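Local coordinates for Alpha/beta hydrolase (Enterobacter asburiae, PDB 6KMO), which probably hydrolyses ester bonds of lipid-like or other carboxylic ester substrates, as an esterase or lipase of the alpha/beta hydrolase fold, at residues Gln222-Met234 against Gln272-Glu284. The protein carries 2 engineered substitutions. Sequence-based numbering, arbitrary orientation. Where two conformers were deposited one is given.
Sequences QFENGYFLSKNMM and QTAELDVLRDEGE
Phe223 turns one ring face to Leu276 CA, which sits 3.7 Å from the ring centroid and only 5° off the normal, a CH-pi contact. The phenyl gets there with CG anti to its own carbonyl carbon (chi1 -48°). Gln222 CG lies against the opposite face, toward the rim, and Arg280 NH1 comes up at the edge, 3.6 Å from Phe223 CE2, with guanidinium and ring planes 81° apart. That same NH1 donates to Glu275 O (2.9 Å), in the carbonyl plane. The methyls of Val278 part, CG1 against Phe223 O (3.3 Å) and CG2 against Leu229 CD2 (3.7 Å). In this alpha/beta hydrolase fold the loop through Asp277 leads from strand 269-274 into helix 280-292, and Asp277, hydrogen-bonded to His307, fits the acid of a catalytic triad. Its OD1 also caps Leu279 N, approached from above the carboxylate plane. Met234 SD, 4.1 Å from Leu279 CD2, continues the buried apolar side. The looser flank holds partly exposed Tyr227, its CE1 3.6 Å from Leu276 CD2, and exposed Gln222, whose OE1 a water links to Arg280 NH1. No direct hydrogen bond crosses; further waters lie between Leu229 O and Val278 N, accepting from the latter, and between Tyr227 O and Leu276 O.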
loop_
_atom_site.group_PDB
_atom_site.type_symbol
_atom_site.label_atom_id
_atom_site.label_comp_id
_atom_site.label_asym_id
_atom_site.label_seq_id
_atom_site.Cartn_x
_atom_site.Cartn_y
_atom_site.Cartn_z
ATOM N N GLN A 222 22.266 -3.353 -4.327
ATOM C CA GLN A 222 22.005 -4.056 -3.081
ATOM C C GLN A 222 21.408 -5.437 -3.323
ATOM O O GLN A 222 21.726 -6.392 -2.605
ATOM C CB GLN A 222 21.088 -3.225 -2.196
ATOM C CG GLN A 222 20.906 -3.819 -0.813
ATOM C CD GLN A 222 20.242 -2.848 0.139
ATOM O OE1 GLN A 222 19.889 -1.739 -0.244
ATOM N NE2 GLN A 222 20.071 -3.267 1.395
ATOM N N PHE A 223 20.535 -5.582 -4.325
ATOM C CA PHE A 223 19.820 -6.829 -4.552
ATOM C C PHE A 223 20.254 -7.529 -5.835
ATOM O O PHE A 223 19.497 -8.310 -6.393
ATOM C CB PHE A 223 18.298 -6.598 -4.508
ATOM C CG PHE A 223 17.873 -5.793 -3.301
ATOM C CD1 PHE A 223 17.992 -6.321 -2.023
ATOM C CD2 PHE A 223 17.408 -4.500 -3.427
ATOM C CE1 PHE A 223 17.658 -5.576 -0.907
ATOM C CE2 PHE A 223 17.075 -3.754 -2.300
ATOM C CZ PHE A 223 17.215 -4.304 -1.034
ATOM N N GLU A 224 21.518 -7.329 -6.247
ATOM C CA GLU A 224 21.954 -7.768 -7.568
ATOM C C GLU A 224 21.869 -9.276 -7.762
ATOM O O GLU A 224 21.630 -9.728 -8.883
ATOM C CB GLU A 224 23.346 -7.233 -7.895
ATOM C CG GLU A 224 24.455 -7.659 -7.011
ATOM C CD GLU A 224 25.810 -7.191 -7.557
ATOM O OE1 GLU A 224 26.819 -7.320 -6.839
ATOM O OE2 GLU A 224 25.857 -6.696 -8.702
ATOM N N ASN A 225 22.042 -10.075 -6.702
ATOM C CA ASN A 225 21.904 -11.517 -6.788
ATOM C C ASN A 225 21.216 -12.045 -5.541
ATOM O O ASN A 225 21.302 -11.433 -4.475
ATOM C CB ASN A 225 23.269 -12.222 -6.906
ATOM C CG ASN A 225 23.907 -12.033 -8.268
ATOM O OD1 ASN A 225 23.377 -12.497 -9.284
ATOM N ND2 ASN A 225 25.017 -11.326 -8.296
ATOM N N GLY A 226 20.544 -13.182 -5.691
ATOM C CA GLY A 226 19.960 -13.907 -4.586
ATOM C C GLY A 226 18.498 -13.621 -4.309
ATOM O O GLY A 226 17.908 -14.285 -3.440
ATOM N N TYR A 227 17.890 -12.657 -5.007
ATOM C CA TYR A 227 16.511 -12.256 -4.752
ATOM C C TYR A 227 15.623 -12.564 -5.950
ATOM O O TYR A 227 14.703 -11.798 -6.275
ATOM C CB TYR A 227 16.457 -10.791 -4.338
ATOM C CG TYR A 227 17.256 -10.525 -3.085
ATOM C CD1 TYR A 227 16.668 -10.625 -1.831
ATOM C CD2 TYR A 227 18.602 -10.206 -3.151
ATOM C CE1 TYR A 227 17.408 -10.391 -0.676
ATOM C CE2 TYR A 227 19.351 -9.973 -2.002
ATOM C CZ TYR A 227 18.738 -10.075 -0.763
ATOM O OH TYR A 227 19.474 -9.845 0.397
ATOM N N PHE A 228 15.850 -13.739 -6.551
ATOM C CA PHE A 228 15.255 -14.183 -7.809
ATOM C C PHE A 228 15.708 -13.289 -8.957
ATOM O O PHE A 228 16.678 -13.608 -9.650
ATOM C CB PHE A 228 13.731 -14.320 -7.728
ATOM C CG PHE A 228 13.134 -15.216 -8.805
ATOM C CD1 PHE A 228 13.904 -15.694 -9.858
ATOM C CD2 PHE A 228 11.794 -15.568 -8.764
ATOM C CE1 PHE A 228 13.350 -16.503 -10.842
ATOM C CE2 PHE A 228 11.235 -16.376 -9.746
ATOM C CZ PHE A 228 12.012 -16.844 -10.782
ATOM N N LEU A 229 15.041 -12.164 -9.174
ATOM C CA LEU A 229 15.419 -11.329 -10.306
ATOM C C LEU A 229 16.813 -10.774 -10.037
ATOM O O LEU A 229 17.023 -10.061 -9.056
ATOM C CB LEU A 229 14.433 -10.186 -10.512
ATOM C CG LEU A 229 14.831 -9.194 -11.610
ATOM C CD1 LEU A 229 14.830 -9.896 -12.954
ATOM C CD2 LEU A 229 13.904 -7.995 -11.619
ATOM N N SER A 230 17.761 -11.066 -10.927
ATOM C CA SER A 230 19.125 -10.597 -10.761
ATOM C C SER A 230 19.457 -9.459 -11.720
ATOM O O SER A 230 18.774 -9.226 -12.719
ATOM C CB SER A 230 20.109 -11.736 -11.014
ATOM O OG SER A 230 20.085 -12.045 -12.397
ATOM N N LYS A 231 20.542 -8.748 -11.418
ATOM C CA LYS A 231 21.049 -7.733 -12.337
ATOM C C LYS A 231 21.377 -8.340 -13.694
ATOM O O LYS A 231 21.033 -7.770 -14.735
ATOM C CB LYS A 231 22.279 -7.043 -11.736
ATOM C CG LYS A 231 22.871 -5.959 -12.630
ATOM C CD LYS A 231 24.100 -5.309 -11.998
ATOM C CE LYS A 231 23.730 -4.424 -10.840
ATOM N NZ LYS A 231 24.935 -3.685 -10.336
ATOM N N ASN A 232 22.034 -9.505 -13.713
ATOM C CA ASN A 232 22.381 -10.107 -14.998
ATOM C C ASN A 232 21.141 -10.526 -15.779
ATOM O O ASN A 232 21.145 -10.459 -17.012
ATOM C CB ASN A 232 23.315 -11.297 -14.791
ATOM C CG ASN A 232 24.732 -10.873 -14.531
ATOM O OD1 ASN A 232 25.101 -9.742 -14.758
ATOM N ND2 ASN A 232 25.536 -11.804 -14.044
ATOM N N MET A 233 20.088 -10.973 -15.100
ATOM C CA MET A 233 18.834 -11.256 -15.795
ATOM C C MET A 233 18.291 -9.990 -16.448
ATOM O O MET A 233 17.863 -10.007 -17.607
ATOM C CB MET A 233 17.808 -11.847 -14.829
ATOM C CG MET A 233 18.035 -13.330 -14.495
ATOM S SD MET A 233 17.168 -13.945 -12.957
ATOM C CE MET A 233 15.465 -13.841 -13.480
ATOM N N MET A 234 18.281 -8.878 -15.716
ATOM C CA MET A 234 17.763 -7.634 -16.269
ATOM C C MET A 234 18.563 -7.191 -17.489
ATOM O O MET A 234 17.990 -6.719 -18.481
ATOM C CB MET A 234 17.740 -6.535 -15.211
ATOM C CG MET A 234 16.528 -6.587 -14.266
ATOM S SD MET A 234 14.832 -6.637 -15.065
ATOM C CE MET A 234 15.047 -5.299 -16.327
ATOM N N GLN A 272 3.270 0.150 -7.321
ATOM C CA GLN A 272 3.719 -0.678 -6.203
ATOM C C GLN A 272 5.172 -1.055 -6.437
ATOM O O GLN A 272 5.551 -1.421 -7.552
ATOM C CB GLN A 272 2.911 -1.969 -6.061
ATOM C CG GLN A 272 1.426 -1.757 -5.814
ATOM C CD GLN A 272 0.723 -2.989 -5.275
ATOM O OE1 GLN A 272 1.268 -4.101 -5.286
ATOM N NE2 GLN A 272 -0.516 -2.801 -4.821
ATOM N N THR A 273 5.986 -0.979 -5.389
ATOM C CA THR A 273 7.347 -1.487 -5.461
ATOM C C THR A 273 7.573 -2.528 -4.370
ATOM O O THR A 273 6.878 -2.567 -3.352
ATOM C CB THR A 273 8.382 -0.365 -5.355
ATOM O OG1 THR A 273 8.221 0.252 -4.080
ATOM C CG2 THR A 273 8.249 0.636 -6.498
ATOM N N ALA A 274 8.554 -3.386 -4.621
ATOM C CA ALA A 274 9.002 -4.389 -3.665
ATOM C C ALA A 274 10.266 -3.902 -2.985
ATOM O O ALA A 274 11.185 -3.404 -3.647
ATOM C CB ALA A 274 9.294 -5.699 -4.382
ATOM N N GLU A 275 10.340 -4.070 -1.658
ATOM C CA GLU A 275 11.496 -3.558 -0.920
ATOM C C GLU A 275 12.802 -4.188 -1.399
ATOM O O GLU A 275 13.829 -3.508 -1.455
ATOM C CB GLU A 275 11.320 -3.780 0.587
ATOM C CG GLU A 275 12.512 -3.317 1.427
ATOM C CD GLU A 275 12.386 -3.648 2.894
ATOM O OE1 GLU A 275 11.702 -4.630 3.259
ATOM O OE2 GLU A 275 12.994 -2.892 3.685
ATOM N N LEU A 276 12.794 -5.480 -1.719
ATOM C CA LEU A 276 14.028 -6.202 -2.049
ATOM C C LEU A 276 14.027 -6.568 -3.525
ATOM O O LEU A 276 14.008 -7.745 -3.875
ATOM C CB LEU A 276 14.190 -7.436 -1.146
ATOM C CG LEU A 276 14.316 -7.098 0.352
ATOM C CD1 LEU A 276 13.002 -7.321 1.060
ATOM C CD2 LEU A 276 15.432 -7.909 1.017
ATOM N N ASP A 277 14.051 -5.555 -4.391
ATOM C CA ASP A 277 13.944 -5.691 -5.845
ATOM C C ASP A 277 14.943 -4.726 -6.464
ATOM O O ASP A 277 14.975 -3.547 -6.106
ATOM C CB ASP A 277 12.503 -5.342 -6.255
ATOM C CG ASP A 277 12.207 -5.489 -7.748
ATOM O OD1 ASP A 277 13.119 -5.701 -8.569
ATOM O OD2 ASP A 277 10.994 -5.404 -8.101
ATOM N N VAL A 278 15.761 -5.220 -7.398
ATOM C CA VAL A 278 16.671 -4.342 -8.126
ATOM C C VAL A 278 15.935 -3.150 -8.738
ATOM O O VAL A 278 16.498 -2.059 -8.822
ATOM C CB VAL A 278 17.480 -5.095 -9.203
ATOM C CG1 VAL A 278 18.438 -6.097 -8.559
ATOM C CG2 VAL A 278 16.579 -5.775 -10.222
ATOM N N LEU A 279 14.690 -3.338 -9.174
ATOM C CA LEU A 279 13.898 -2.311 -9.837
ATOM C C LEU A 279 13.234 -1.340 -8.871
ATOM O O LEU A 279 12.596 -0.385 -9.311
ATOM C CB LEU A 279 12.808 -2.973 -10.683
ATOM C CG LEU A 279 13.277 -3.976 -11.732
ATOM C CD1 LEU A 279 12.054 -4.570 -12.396
ATOM C CD2 LEU A 279 14.232 -3.353 -12.721
ATOM N N ARG A 280 13.358 -1.547 -7.562
ATOM C CA ARG A 280 12.618 -0.722 -6.614
ATOM C C ARG A 280 12.883 0.763 -6.824
ATOM O O ARG A 280 11.954 1.569 -6.932
ATOM C CB ARG A 280 13.027 -1.111 -5.198
ATOM C CG ARG A 280 12.320 -0.347 -4.115
ATOM C CD ARG A 280 13.049 -0.545 -2.805
ATOM N NE ARG A 280 14.316 0.161 -2.785
ATOM C CZ ARG A 280 15.284 -0.055 -1.897
ATOM N NH1 ARG A 280 15.174 -1.002 -0.985
ATOM N NH2 ARG A 280 16.370 0.699 -1.928
ATOM N N ASP A 281 14.153 1.145 -6.880
ATOM C CA ASP A 281 14.478 2.565 -6.866
ATOM C C ASP A 281 13.994 3.267 -8.131
ATOM O O ASP A 281 13.475 4.389 -8.055
ATOM C CB ASP A 281 15.971 2.763 -6.660
ATOM C CG ASP A 281 16.407 2.532 -5.233
ATOM O OD1 ASP A 281 15.556 2.338 -4.332
ATOM O OD2 ASP A 281 17.638 2.589 -5.027
ATOM N N GLU A 282 14.118 2.623 -9.300
ATOM C CA GLU A 282 13.662 3.272 -10.526
ATOM C C GLU A 282 12.145 3.395 -10.559
ATOM O O GLU A 282 11.607 4.325 -11.176
ATOM C CB GLU A 282 14.194 2.537 -11.756
ATOM C CG GLU A 282 13.534 1.204 -12.081
ATOM C CD GLU A 282 14.379 0.382 -13.012
ATOM O OE1 GLU A 282 15.536 0.104 -12.632
ATOM O OE2 GLU A 282 13.895 0.008 -14.112
ATOM N N GLY A 283 11.432 2.472 -9.919
ATOM C CA GLY A 283 9.988 2.596 -9.845
ATOM C C GLY A 283 9.571 3.750 -8.957
ATOM O O GLY A 283 8.709 4.556 -9.321
ATOM N N GLU A 284 10.192 3.858 -7.774
ATOM C CA GLU A 284 9.894 4.977 -6.876
ATOM C C GLU A 284 10.321 6.309 -7.484
ATOM O O GLU A 284 9.593 7.304 -7.377
ATOM C CB GLU A 284 10.538 4.720 -5.515
ATOM C CG GLU A 284 9.969 3.460 -4.873
ATOM C CD GLU A 284 10.464 3.133 -3.487
ATOM O OE1 GLU A 284 11.206 3.929 -2.863
ATOM O OE2 GLU A 284 10.072 2.045 -2.997
HETATM O O HOH W 1 17.486 -0.697 0.622
HETATM O O HOH W 2 13.743 -9.253 -6.033
HETATM O O HOH W 3 15.561 -8.041 -7.776
#